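Local atomic coordinates of DUF269-containing protein (Cyanothece sp. ATCC 51142, PDB entry 3NJ2), a protein that is of unknown function but, as a member of the DUF269 family, is associated with nitrogen fixation in its cyanobacterial host. Residues S34-S39 and A97-K102; Q109-L114 and L123-K128; G127-V132 and E163-F168. All blocks are in the same frame, centred on the assembly; numbering follows the deposited sequence.

Interaction 1: residues S34-S39 and A97-K102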
ATOM      1  N   SER B  34     -23.522  17.155  -0.072  1.00 14.69           N
ATOM      2  CA  SER B  34     -22.937  15.933   0.456  1.00 14.16           C
ATOM      3  C   SER B  34     -21.638  16.061   1.197  1.00 13.14           C
ATOM      4  O   SER B  34     -20.701  16.587   0.661  1.00 11.25           O
ATOM      5  CB  SER B  34     -22.721  14.966  -0.716  1.00 13.30           C
ATOM      6  OG  SER B  34     -21.894  13.866  -0.284  1.00 16.09           O
ATOM      7  N   PRO B  35     -21.524  15.572   2.459  1.00 13.75           N
ATOM      8  CA  PRO B  35     -20.215  15.708   3.134  1.00 13.93           C
ATOM      9  C   PRO B  35     -19.130  14.898   2.384  1.00 11.14           C
ATOM     10  O   PRO B  35     -18.023  15.316   2.364  1.00 14.77           O
ATOM     11  CB  PRO B  35     -20.481  15.140   4.535  1.00 13.95           C
ATOM     12  CG  PRO B  35     -21.925  15.502   4.741  1.00 14.13           C
ATOM     13  CD  PRO B  35     -22.624  15.238   3.415  1.00 13.15           C
ATOM     14  N   PHE B  36     -19.536  13.756   1.789  1.00 11.36           N
ATOM     15  CA  PHE B  36     -18.585  12.983   0.993  1.00 10.33           C
ATOM     16  C   PHE B  36     -18.094  13.723  -0.228  1.00 10.02           C
ATOM     17  O   PHE B  36     -16.906  13.813  -0.393  1.00 12.46           O
ATOM     18  CB  PHE B  36     -19.028  11.533   0.659  1.00 12.27           C
ATOM     19  CG  PHE B  36     -18.022  10.881  -0.198  1.00 10.46           C
ATOM     20  CD1 PHE B  36     -16.785  10.401   0.368  1.00 12.59           C
ATOM     21  CD2 PHE B  36     -18.241  10.743  -1.592  1.00 13.16           C
ATOM     22  CE1 PHE B  36     -15.768   9.847  -0.478  1.00 14.31           C
ATOM     23  CE2 PHE B  36     -17.233  10.208  -2.354  1.00 13.95           C
ATOM     24  CZ  PHE B  36     -16.005   9.808  -1.809  1.00 12.30           C
ATOM     25  N   LEU B  37     -19.035  14.219  -1.031  1.00 12.25           N
ATOM     26  CA  LEU B  37     -18.562  14.919  -2.209  1.00 12.81           C
ATOM     27  C   LEU B  37     -17.769  16.170  -1.868  1.00 12.00           C
ATOM     28  O   LEU B  37     -16.848  16.528  -2.593  1.00 12.20           O
ATOM     29  CB  LEU B  37     -19.751  15.192  -3.170  1.00 12.30           C
ATOM     30  CG  LEU B  37     -20.516  13.993  -3.705  1.00  9.95           C
ATOM     31  CD1 LEU B  37     -21.724  14.320  -4.631  1.00 11.15           C
ATOM     32  CD2 LEU B  37     -19.522  13.052  -4.394  1.00 12.35           C
ATOM     33  N   GLN B  38     -18.179  16.867  -0.798  1.00 11.96           N
ATOM     34  CA  GLN B  38     -17.422  17.961  -0.352  1.00 12.56           C
ATOM     35  C   GLN B  38     -15.967  17.558   0.073  1.00 13.35           C
ATOM     36  O   GLN B  38     -14.992  18.240  -0.235  1.00 16.15           O
ATOM     37  CB  GLN B  38     -18.192  18.774   0.669  1.00 12.50           C
ATOM     38  CG  GLN B  38     -19.269  19.672   0.019  1.00 14.01           C
ATOM     39  CD  GLN B  38     -18.629  20.724  -0.877  1.00 17.60           C
ATOM     40  OE1 GLN B  38     -17.799  21.530  -0.398  1.00 19.76           O
ATOM     41  NE2 GLN B  38     -18.982  20.705  -2.168  1.00 17.04           N
ATOM     42  N   SER B  39     -15.835  16.452   0.771  1.00 13.31           N
ATOM     43  CA  SER B  39     -14.548  15.929   1.119  1.00 13.59           C
ATOM     44  C   SER B  39     -13.752  15.607  -0.113  1.00 12.48           C
ATOM     45  O   SER B  39     -12.622  15.939  -0.189  1.00 13.68           O
ATOM     46  CB  SER B  39     -14.695  14.643   1.931  1.00 13.40           C
ATOM     47  OG  SER B  39     -13.451  14.343   2.537  1.00 18.43           O
ATOM     48  N   ALA B  97     -10.852   8.741   4.053  1.00 11.33           N
ATOM     49  CA  ALA B  97      -9.973   8.743   5.233  1.00 11.11           C
ATOM     50  C   ALA B  97     -10.249  10.045   6.036  1.00 11.57           C
ATOM     51  O   ALA B  97     -10.394  10.065   7.241  1.00 13.76           O
ATOM     52  CB  ALA B  97      -8.533   8.682   4.817  1.00 11.01           C
ATOM     53  N   ALA B  98     -10.368  11.162   5.289  1.00 10.56           N
ATOM     54  CA  ALA B  98     -10.608  12.442   6.027  1.00 11.10           C
ATOM     55  C   ALA B  98     -11.916  12.469   6.804  1.00 12.30           C
ATOM     56  O   ALA B  98     -11.965  13.069   7.853  1.00 13.96           O
ATOM     57  CB  ALA B  98     -10.553  13.553   4.999  1.00 10.85           C
ATOM     58  N   LEU B  99     -12.978  11.852   6.305  1.00 11.40           N
ATOM     59  CA  LEU B  99     -14.250  11.765   6.986  1.00 10.79           C
ATOM     60  C   LEU B  99     -14.149  10.816   8.197  1.00 11.84           C
ATOM     61  O   LEU B  99     -14.711  11.098   9.256  1.00 12.41           O
ATOM     62  CB  LEU B  99     -15.374  11.340   6.051  1.00 11.70           C
ATOM     63  CG  LEU B  99     -15.772  12.426   5.056  1.00 13.80           C
ATOM     64  CD1 LEU B  99     -16.397  11.722   3.792  1.00 18.71           C
ATOM     65  CD2 LEU B  99     -16.561  13.512   5.742  1.00 19.86           C
ATOM     66  N   ILE B 100     -13.443   9.688   8.046  1.00 11.87           N
ATOM     67  CA  ILE B 100     -13.186   8.798   9.198  1.00 13.02           C
ATOM     68  C   ILE B 100     -12.479   9.577  10.287  1.00 13.71           C
ATOM     69  O   ILE B 100     -12.895   9.523  11.434  1.00 15.56           O
ATOM     70  CB  ILE B 100     -12.410   7.547   8.724  1.00 11.59           C
ATOM     71  CG1 ILE B 100     -13.310   6.771   7.814  1.00 12.86           C
ATOM     72  CG2 ILE B 100     -12.037   6.699   9.983  1.00 15.43           C
ATOM     73  CD1 ILE B 100     -12.486   5.635   7.085  1.00 11.85           C
ATOM     74  N   GLU B 101     -11.444  10.337   9.933  1.00 12.65           N
ATOM     75  CA  GLU B 101     -10.696  11.121  10.875  1.00 14.87           C
ATOM     76  C   GLU B 101     -11.593  12.195  11.508  1.00 16.29           C
ATOM     77  O   GLU B 101     -11.571  12.347  12.736  1.00 15.70           O
ATOM     78  CB  GLU B 101      -9.500  11.734  10.106  1.00 18.31           C
ATOM     79  CG  GLU B 101      -8.400  12.316  10.969  1.00 20.22           C
ATOM     80  CD  GLU B 101      -7.092  12.572  10.157  1.00 25.37           C
ATOM     81  OE1 GLU B 101      -6.554  11.736   9.317  1.00 20.81           O
ATOM     82  OE2 GLU B 101      -6.539  13.685  10.406  1.00 32.84           O
ATOM     83  N   LYS B 102     -12.419  12.905  10.724  1.00 15.07           N
ATOM     84  CA  LYS B 102     -13.329  13.960  11.265  1.00 16.97           C
ATOM     85  C   LYS B 102     -14.308  13.382  12.279  1.00 17.17           C
ATOM     86  O   LYS B 102     -14.604  13.997  13.339  1.00 19.89           O
ATOM     87  CB  LYS B 102     -14.137  14.604  10.125  1.00 17.40           C
ATOM     88  CG  LYS B 102     -13.328  15.617   9.377  1.00 24.66           C
ATOM     89  CD  LYS B 102     -14.223  16.451   8.548  1.00 29.12           C
ATOM     90  CE  LYS B 102     -13.535  17.774   8.257  1.00 29.47           C
ATOM     91  NZ  LYS B 102     -14.004  18.233   6.937  1.00 36.26           N
TER
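L99 reaches out from helix 83-104 toward the start of helix 35-46, where P35, F36 and S39 receive it, and its side chain can be followed atom by atom. From CB the chain leaves with CG anti to the carbonyl carbon (chi1 -72°), which carries the branch point up to S39: L99 CG lies 4.0 Å from S39 CB and 3.9 Å from S39 OG. The two methyls then part. L99 CD1 meets F36 twice, at 3.7 Å from the ring atom F36 CD1 and 3.8 Å from F36 CA, so that one methyl bridges the ring and the backbone that bears it. It comes to the ring at the edge, near the ring plane, and the two side chains cross at about a right angle. L99 CD2 takes the other direction, to P35, where it is 4.1 Å from P35 O and also approaches the proline CB.

One helical position earlier, A98 adds its single methyl, with A98 CB 3.9 Å from S39 OG. That hydroxyl is hydrogen-bonded to A95 O of helix 83-104, about one turn before A98, so its oxygen is satisfied although apolar atoms lie beside it. S34 caps the start of helix 35-46: S34 OG accepts from L37 N at 3.0 Å, and N151 of helix 147-167 is a further partner of the same oxygen.

The segment axes approach to 10.1 Å and cross at 120°. Between the segments themselves the contact is van der Waals in kind, made mainly by the branched end of L99 with a little from A98, and the polar tie between the two helices is the bond from S39 to A95.

Interaction 2: residues Q109-L114 and L123-K128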
ATOM      1  N   GLN B 109      -4.023   7.227   7.462  1.00 14.38           N
ATOM      2  CA  GLN B 109      -3.122   7.327   6.281  1.00 13.49           C
ATOM      3  C   GLN B 109      -3.651   6.440   5.153  1.00  9.79           C
ATOM      4  O   GLN B 109      -4.507   5.562   5.407  1.00 12.15           O
ATOM      5  CB  GLN B 109      -1.750   6.942   6.684  1.00 16.37           C
ATOM      6  CG  GLN B 109      -1.319   8.102   7.683  1.00 17.81           C
ATOM      7  CD  GLN B 109       0.035   7.847   8.211  1.00 26.16           C
ATOM      8  OE1 GLN B 109       0.250   6.884   8.964  1.00 31.01           O
ATOM      9  NE2 GLN B 109       0.973   8.706   7.838  1.00 22.09           N
ATOM     10  N   VAL B 110      -3.278   6.846   3.954  1.00 10.38           N
ATOM     11  CA  VAL B 110      -3.808   6.203   2.759  1.00  9.90           C
ATOM     12  C   VAL B 110      -2.677   5.748   1.859  1.00 11.86           C
ATOM     13  O   VAL B 110      -1.691   6.536   1.578  1.00 12.14           O
ATOM     14  CB  VAL B 110      -4.732   7.181   1.988  1.00 11.70           C
ATOM     15  CG1 VAL B 110      -5.275   6.506   0.718  1.00 12.35           C
ATOM     16  CG2 VAL B 110      -5.919   7.681   2.846  1.00 15.28           C
ATOM     17  N   VAL B 111      -2.769   4.504   1.330  1.00 10.16           N
ATOM     18  CA  VAL B 111      -1.951   4.062   0.212  1.00  9.38           C
ATOM     19  C   VAL B 111      -2.809   3.412  -0.858  1.00 10.83           C
ATOM     20  O   VAL B 111      -3.709   2.615  -0.568  1.00 12.03           O
ATOM     21  CB  VAL B 111      -0.925   3.012   0.771  1.00 10.47           C
ATOM     22  CG1 VAL B 111      -0.389   1.971  -0.294  1.00 11.82           C
ATOM     23  CG2 VAL B 111       0.151   3.734   1.477  1.00 11.11           C
ATOM     24  N   VAL B 112      -2.499   3.741  -2.079  1.00  9.85           N
ATOM     25  CA  VAL B 112      -3.063   3.090  -3.278  1.00 10.28           C
ATOM     26  C   VAL B 112      -1.907   2.423  -4.046  1.00 12.88           C
ATOM     27  O   VAL B 112      -0.953   3.107  -4.510  1.00 13.76           O
ATOM     28  CB  VAL B 112      -3.922   4.040  -4.156  1.00 11.50           C
ATOM     29  CG1 VAL B 112      -4.312   3.361  -5.473  1.00 14.62           C
ATOM     30  CG2 VAL B 112      -5.140   4.609  -3.373  1.00 12.10           C
ATOM     31  N   ASP B 113      -1.898   1.101  -4.057  1.00 12.44           N
ATOM     32  CA  ASP B 113      -0.821   0.402  -4.695  1.00 12.13           C
ATOM     33  C   ASP B 113      -1.405  -0.360  -5.908  1.00 12.71           C
ATOM     34  O   ASP B 113      -2.314  -1.177  -5.775  1.00 13.02           O
ATOM     35  CB  ASP B 113      -0.234  -0.597  -3.747  1.00 13.55           C
ATOM     36  CG  ASP B 113       1.001  -1.325  -4.315  1.00 14.48           C
ATOM     37  OD1 ASP B 113       1.923  -0.668  -4.874  1.00 19.24           O
ATOM     38  OD2 ASP B 113       1.105  -2.514  -4.188  1.00 18.59           O
ATOM     39  N   LEU B 114      -0.907   0.002  -7.092  1.00 13.40           N
ATOM     40  CA  LEU B 114      -1.326  -0.653  -8.327  1.00 14.95           C
ATOM     41  C   LEU B 114      -0.195  -1.160  -9.161  1.00 17.15           C
ATOM     42  O   LEU B 114       0.850  -0.499  -9.298  1.00 18.22           O
ATOM     43  CB  LEU B 114      -2.240   0.309  -9.164  1.00 13.67           C
ATOM     44  CG  LEU B 114      -3.570   0.734  -8.468  1.00 15.55           C
ATOM     45  CD1 LEU B 114      -4.292   2.055  -9.012  1.00 16.30           C
ATOM     46  CD2 LEU B 114      -4.618  -0.463  -8.524  1.00 17.97           C
ATOM     47  N   LEU B 123      -5.699   1.074   0.683  1.00 11.15           N
ATOM     48  CA  LEU B 123      -5.570   0.784   2.102  1.00 11.23           C
ATOM     49  C   LEU B 123      -5.725   2.088   2.888  1.00 11.76           C
ATOM     50  O   LEU B 123      -5.060   3.063   2.580  1.00 12.57           O
ATOM     51  CB  LEU B 123      -4.219   0.177   2.461  1.00 10.39           C
ATOM     52  CG  LEU B 123      -4.014  -1.055   1.553  1.00 11.07           C
ATOM     53  CD1 LEU B 123      -2.603  -1.553   1.821  1.00 17.53           C
ATOM     54  CD2 LEU B 123      -5.120  -2.109   1.847  1.00 10.84           C
ATOM     55  N   VAL B 124      -6.575   2.098   3.898  1.00 10.05           N
ATOM     56  CA  VAL B 124      -6.632   3.248   4.858  1.00 10.85           C
ATOM     57  C   VAL B 124      -6.446   2.670   6.217  1.00 10.21           C
ATOM     58  O   VAL B 124      -7.165   1.739   6.592  1.00 12.36           O
ATOM     59  CB  VAL B 124      -7.907   3.969   4.707  1.00 10.82           C
ATOM     60  CG1 VAL B 124      -7.996   5.243   5.711  1.00  9.53           C
ATOM     61  CG2 VAL B 124      -8.185   4.428   3.191  1.00 12.15           C
ATOM     62  N   TRP B 125      -5.497   3.199   6.974  1.00 10.92           N
ATOM     63  CA  TRP B 125      -5.298   2.682   8.333  1.00 11.26           C
ATOM     64  C   TRP B 125      -5.073   3.792   9.315  1.00 12.24           C
ATOM     65  O   TRP B 125      -4.580   4.831   8.932  1.00 13.88           O
ATOM     66  CB  TRP B 125      -4.180   1.669   8.468  1.00 12.64           C
ATOM     67  CG  TRP B 125      -2.823   2.159   8.365  1.00 11.97           C
ATOM     68  CD1 TRP B 125      -1.905   2.329   9.400  1.00 14.04           C
ATOM     69  CD2 TRP B 125      -2.169   2.653   7.162  1.00 11.15           C
ATOM     70  NE1 TRP B 125      -0.728   2.881   8.902  1.00 13.63           N
ATOM     71  CE2 TRP B 125      -0.839   3.029   7.546  1.00 12.27           C
ATOM     72  CE3 TRP B 125      -2.518   2.722   5.791  1.00 12.40           C
ATOM     73  CZ2 TRP B 125       0.108   3.521   6.623  1.00 13.89           C
ATOM     74  CZ3 TRP B 125      -1.571   3.260   4.883  1.00 15.78           C
ATOM     75  CH2 TRP B 125      -0.269   3.650   5.318  1.00 15.00           C
ATOM     76  N   GLY B 126      -5.431   3.476  10.564  1.00 13.03           N
ATOM     77  CA  GLY B 126      -5.235   4.445  11.682  1.00 14.23           C
ATOM     78  C   GLY B 126      -4.776   3.590  12.854  1.00 13.16           C
ATOM     79  O   GLY B 126      -5.352   2.561  13.082  1.00 13.66           O
ATOM     80  N   GLY B 127      -3.720   4.016  13.570  1.00 15.14           N
ATOM     81  CA  GLY B 127      -3.172   3.122  14.627  1.00 14.47           C
ATOM     82  C   GLY B 127      -2.727   1.852  13.904  1.00 14.66           C
ATOM     83  O   GLY B 127      -1.975   1.956  12.981  1.00 15.42           O
ATOM     84  N   LYS B 128      -3.158   0.681  14.379  1.00 14.97           N
ATOM     85  CA  LYS B 128      -2.864  -0.555  13.615  1.00 14.71           C
ATOM     86  C   LYS B 128      -4.153  -1.162  13.151  1.00 13.64           C
ATOM     87  O   LYS B 128      -4.270  -2.356  12.917  1.00 13.70           O
ATOM     88  CB  LYS B 128      -2.025  -1.537  14.481  1.00 15.01           C
ATOM     89  CG  LYS B 128      -0.653  -0.954  14.867  1.00 16.08           C
ATOM     90  CD  LYS B 128       0.286  -1.907  15.558  1.00 18.38           C
ATOM     91  CE  LYS B 128       1.585  -1.167  15.802  1.00 21.60           C
ATOM     92  NZ  LYS B 128       2.547  -2.046  16.507  1.00 27.50           N
TER
HETATM   93  O   HOH W   1      -2.029   5.799  10.092  1.00 26.33           O
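Q109 lays its CB over one face of the W125 indole, 3.9 Å from the centroid of the six-membered ring and 12° off its normal, a CH-pi contact between neighbouring strands. The indole gets there because W125 CG sits between its own backbone N and carbonyl carbon (chi1 72°), a turn that swings the ring across strand 109-114. Its benzo side also passes above the Q109 backbone, with W125 CE3 3.5 Å from Q109 O. At the ring edge, in plane, V111 CG2 lies 3.8 Å from W125 CZ3.

The glutamine chain is extended beyond CG, its amide turned 43° from the indole plane. Q109 OE1 accepts from a water at 2.8 Å, and that water, poised over the same ring face near the rim, donates a second bond to W125 O. The carbonyl is thus gripped twice, by the water and by Q109 N, which lies 2.9 Å from W125 O.

Q109 with W125 and V111 with L123 are antiparallel hydrogen-bonded pairs, each closed by two backbone bonds. Between them, V110 and V124 form a non-hydrogen-bonded pair whose side chains lie side by side on the other face of this beta hairpin, with V110 CG2 4.0 Å from V124 CG2. That valine face packs on A97 of helix 83-104, whereas W125 meets W121 of the second subunit edge-to-face.

Chemically, the hairpin has two unlike faces. One is aliphatic and turned to the helix; the other adds the indole and the water-linked Q109 amide to V111 and L123, and faces the second subunit. The paired backbone bonds fix the register of the two strands, and so which side chains share a face.

Interaction 3: residues G127-V132 and E163-F168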
ATOM      1  N   GLY B 127      -3.720   4.016  13.570  1.00 15.14           N
ATOM      2  CA  GLY B 127      -3.172   3.122  14.627  1.00 14.47           C
ATOM      3  C   GLY B 127      -2.727   1.852  13.904  1.00 14.66           C
ATOM      4  O   GLY B 127      -1.975   1.956  12.981  1.00 15.42           O
ATOM      5  N   LYS B 128      -3.158   0.681  14.379  1.00 14.97           N
ATOM      6  CA  LYS B 128      -2.864  -0.555  13.615  1.00 14.71           C
ATOM      7  C   LYS B 128      -4.153  -1.162  13.151  1.00 13.64           C
ATOM      8  O   LYS B 128      -4.270  -2.356  12.917  1.00 13.70           O
ATOM      9  CB  LYS B 128      -2.025  -1.537  14.481  1.00 15.01           C
ATOM     10  CG  LYS B 128      -0.653  -0.954  14.867  1.00 16.08           C
ATOM     11  CD  LYS B 128       0.286  -1.907  15.558  1.00 18.38           C
ATOM     12  CE  LYS B 128       1.585  -1.167  15.802  1.00 21.60           C
ATOM     13  NZ  LYS B 128       2.547  -2.046  16.507  1.00 27.50           N
ATOM     14  N   LEU B 129      -5.162  -0.339  12.925  1.00 12.56           N
ATOM     15  CA  LEU B 129      -6.465  -0.803  12.479  1.00 12.88           C
ATOM     16  C   LEU B 129      -6.623  -0.505  10.976  1.00 13.25           C
ATOM     17  O   LEU B 129      -6.506   0.686  10.569  1.00 15.53           O
ATOM     18  CB  LEU B 129      -7.545  -0.055  13.221  1.00 13.43           C
ATOM     19  CG  LEU B 129      -8.940  -0.513  12.820  1.00 13.65           C
ATOM     20  CD1 LEU B 129      -9.407  -2.028  13.130  1.00 15.70           C
ATOM     21  CD2 LEU B 129      -9.793   0.530  13.524  1.00 15.11           C
ATOM     22  N   MET B 130      -6.882  -1.535  10.170  1.00 14.40           N
ATOM     23  CA  MET B 130      -7.285  -1.317   8.774  1.00 15.01           C
ATOM     24  C   MET B 130      -8.719  -0.914   8.638  1.00 13.64           C
ATOM     25  O   MET B 130      -9.693  -1.767   8.797  1.00 15.73           O
ATOM     26  CB  MET B 130      -7.099  -2.624   8.006  1.00 17.04           C
ATOM     27  CG  MET B 130      -5.815  -3.236   8.105  1.00 16.70           C
ATOM     28  SD  MET B 130      -4.510  -2.241   7.436  1.00 22.65           S
ATOM     29  CE  MET B 130      -5.348  -1.448   5.818  1.00 12.16           C
ATOM     30  N   VAL B 131      -8.946   0.382   8.385  1.00 12.51           N
ATOM     31  CA  VAL B 131     -10.326   0.886   8.236  1.00 11.20           C
ATOM     32  C   VAL B 131     -10.889   0.810   6.818  1.00 12.16           C
ATOM     33  O   VAL B 131     -12.129   0.834   6.691  1.00 15.31           O
ATOM     34  CB  VAL B 131     -10.514   2.329   8.870  1.00  9.13           C
ATOM     35  CG1 VAL B 131     -10.316   2.277  10.402  1.00 14.66           C
ATOM     36  CG2 VAL B 131      -9.589   3.418   8.191  1.00 12.23           C
ATOM     37  N   VAL B 132     -10.014   0.731   5.786  1.00 11.53           N
ATOM     38  CA  VAL B 132     -10.492   0.390   4.410  1.00 13.20           C
ATOM     39  C   VAL B 132      -9.434  -0.544   3.923  1.00 12.47           C
ATOM     40  O   VAL B 132      -8.253  -0.265   4.090  1.00 12.49           O
ATOM     41  CB  VAL B 132     -10.508   1.588   3.482  1.00 14.11           C
ATOM     42  CG1 VAL B 132     -10.821   1.113   2.017  1.00 15.34           C
ATOM     43  CG2 VAL B 132     -11.518   2.580   3.962  1.00 15.59           C
ATOM     44  N   GLU B 163     -17.487   2.605  11.600  1.00 14.36           N
ATOM     45  CA  GLU B 163     -17.996   1.473  12.435  1.00 15.16           C
ATOM     46  C   GLU B 163     -16.830   0.648  12.949  1.00 17.87           C
ATOM     47  O   GLU B 163     -16.786   0.239  14.136  1.00 16.10           O
ATOM     48  CB  GLU B 163     -18.951   0.631  11.665  1.00 18.23           C
ATOM     49  CG  GLU B 163     -20.361   1.199  11.403  1.00 27.80           C
ATOM     50  CD  GLU B 163     -21.132   0.306  10.400  1.00 34.96           C
ATOM     51  OE1 GLU B 163     -20.598  -0.784   9.946  1.00 42.15           O
ATOM     52  OE2 GLU B 163     -22.281   0.697  10.051  1.00 41.09           O
ATOM     53  N   LEU B 164     -15.795   0.478  12.123  1.00 15.13           N
ATOM     54  CA  LEU B 164     -14.637  -0.281  12.579  1.00 14.06           C
ATOM     55  C   LEU B 164     -13.877   0.388  13.691  1.00 14.05           C
ATOM     56  O   LEU B 164     -13.538  -0.275  14.648  1.00 12.76           O
ATOM     57  CB  LEU B 164     -13.694  -0.607  11.383  1.00 14.53           C
ATOM     58  CG  LEU B 164     -14.156  -1.686  10.441  1.00 16.34           C
ATOM     59  CD1 LEU B 164     -13.272  -1.674   9.160  1.00 18.92           C
ATOM     60  CD2 LEU B 164     -14.146  -3.015  11.116  1.00 16.32           C
ATOM     61  N   VAL B 165     -13.631   1.692  13.583  1.00 14.00           N
ATOM     62  CA  VAL B 165     -12.945   2.415  14.652  1.00 15.69           C
ATOM     63  C   VAL B 165     -13.791   2.320  15.958  1.00 16.12           C
ATOM     64  O   VAL B 165     -13.220   2.071  17.030  1.00 15.29           O
ATOM     65  CB  VAL B 165     -12.775   3.904  14.338  1.00 17.77           C
ATOM     66  CG1 VAL B 165     -12.019   4.664  15.487  1.00 17.76           C
ATOM     67  CG2 VAL B 165     -12.050   4.099  13.047  1.00 16.57           C
ATOM     68  N   ASN B 166     -15.123   2.439  15.841  1.00 15.42           N
ATOM     69  CA  ASN B 166     -15.991   2.382  17.030  1.00 17.26           C
ATOM     70  C   ASN B 166     -15.929   0.988  17.627  1.00 18.71           C
ATOM     71  O   ASN B 166     -16.047   0.810  18.844  1.00 21.09           O
ATOM     72  CB  ASN B 166     -17.407   2.673  16.635  1.00 18.36           C
ATOM     73  CG  ASN B 166     -17.637   4.123  16.404  1.00 19.94           C
ATOM     74  OD1 ASN B 166     -16.945   4.953  17.000  1.00 23.39           O
ATOM     75  ND2 ASN B 166     -18.681   4.439  15.642  1.00 24.94           N
ATOM     76  N   LYS B 167     -15.738  -0.019  16.788  1.00 16.03           N
ATOM     77  CA  LYS B 167     -15.750  -1.412  17.289  1.00 17.94           C
ATOM     78  C   LYS B 167     -14.389  -1.801  17.909  1.00 18.68           C
ATOM     79  O   LYS B 167     -14.396  -2.595  18.922  1.00 19.27           O
ATOM     80  CB  LYS B 167     -16.173  -2.325  16.138  1.00 18.87           C
ATOM     81  CG  LYS B 167     -16.363  -3.760  16.481  1.00 24.26           C
ATOM     82  CD  LYS B 167     -17.211  -4.359  15.380  1.00 28.17           C
ATOM     83  CE  LYS B 167     -17.210  -5.874  15.458  1.00 33.19           C
ATOM     84  NZ  LYS B 167     -18.134  -6.473  14.453  1.00 35.04           N
ATOM     85  N   PHE B 168     -13.252  -1.205  17.497  1.00 15.51           N
ATOM     86  CA  PHE B 168     -11.872  -1.686  17.783  1.00 15.63           C
ATOM     87  C   PHE B 168     -10.992  -0.573  18.279  1.00 14.91           C
ATOM     88  O   PHE B 168      -9.921  -0.309  17.749  1.00 15.89           O
ATOM     89  CB  PHE B 168     -11.291  -2.397  16.507  1.00 15.31           C
ATOM     90  CG  PHE B 168     -12.029  -3.606  16.091  1.00 16.39           C
ATOM     91  CD1 PHE B 168     -12.166  -4.704  16.957  1.00 18.76           C
ATOM     92  CD2 PHE B 168     -12.545  -3.716  14.807  1.00 18.74           C
ATOM     93  CE1 PHE B 168     -12.863  -5.870  16.546  1.00 21.14           C
ATOM     94  CE2 PHE B 168     -13.208  -4.881  14.404  1.00 19.21           C
ATOM     95  CZ  PHE B 168     -13.367  -5.964  15.298  1.00 18.97           C
TER
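Strand 129-136 lies against the last turns of helix 147-167, and the contact is carried by L129 and V131 on the strand and by L164, V165 and F168 at the helix end. L129 CG stands anti to the backbone N (chi1 -179°), which sends its forked end to the helix. L129 CD2 settles 3.8 Å from V165 CA. L129 CD1 comes 3.9 Å from F168 CB, the L129 and F168 side chains crossing at about a right angle. L164 answers from the helix: L164 CD1 rests 3.6 Å from M130 O and 3.7 Å from V131 O, a methyl set against two successive carbonyls.

The strand is distorted at this point by a classic beta bulge, V131 and V132 both facing V124 of the adjoining strand. From the bulge V131 CG1 touches V165 CG2 at 3.6 Å, the two valines crossing at a slant.

F168 is the first residue to leave the helix. K167 CG lies over the centre of one face of its ring, while L164 CD2 is at the edge, in plane. V171 of the second subunit also packs on F168, and M130 meets its counterpart M130 of that subunit.

In the fold
From the N terminus, interaction 1 comes first: it closes a long, helix-rich loop by bringing the later part of helix 83-104 back to the start of helix 35-46. The chain then enters the sheet, where interaction 2 closes the short hairpin of strands 109-114 and 120-126. Interaction 3 begins on G127 and K128, the turn after strand 120-126 that it shares with interaction 2, and closes round most of helix 147-167. The three follow in series, none nested in another. Helix 83-104 joins them: A97 packs on V110 and V124, and I100 on V131 and V165. Backbone bonds between V124 and V131-V132 unite 2 and 3 in one antiparallel sheet, and both touch the second subunit.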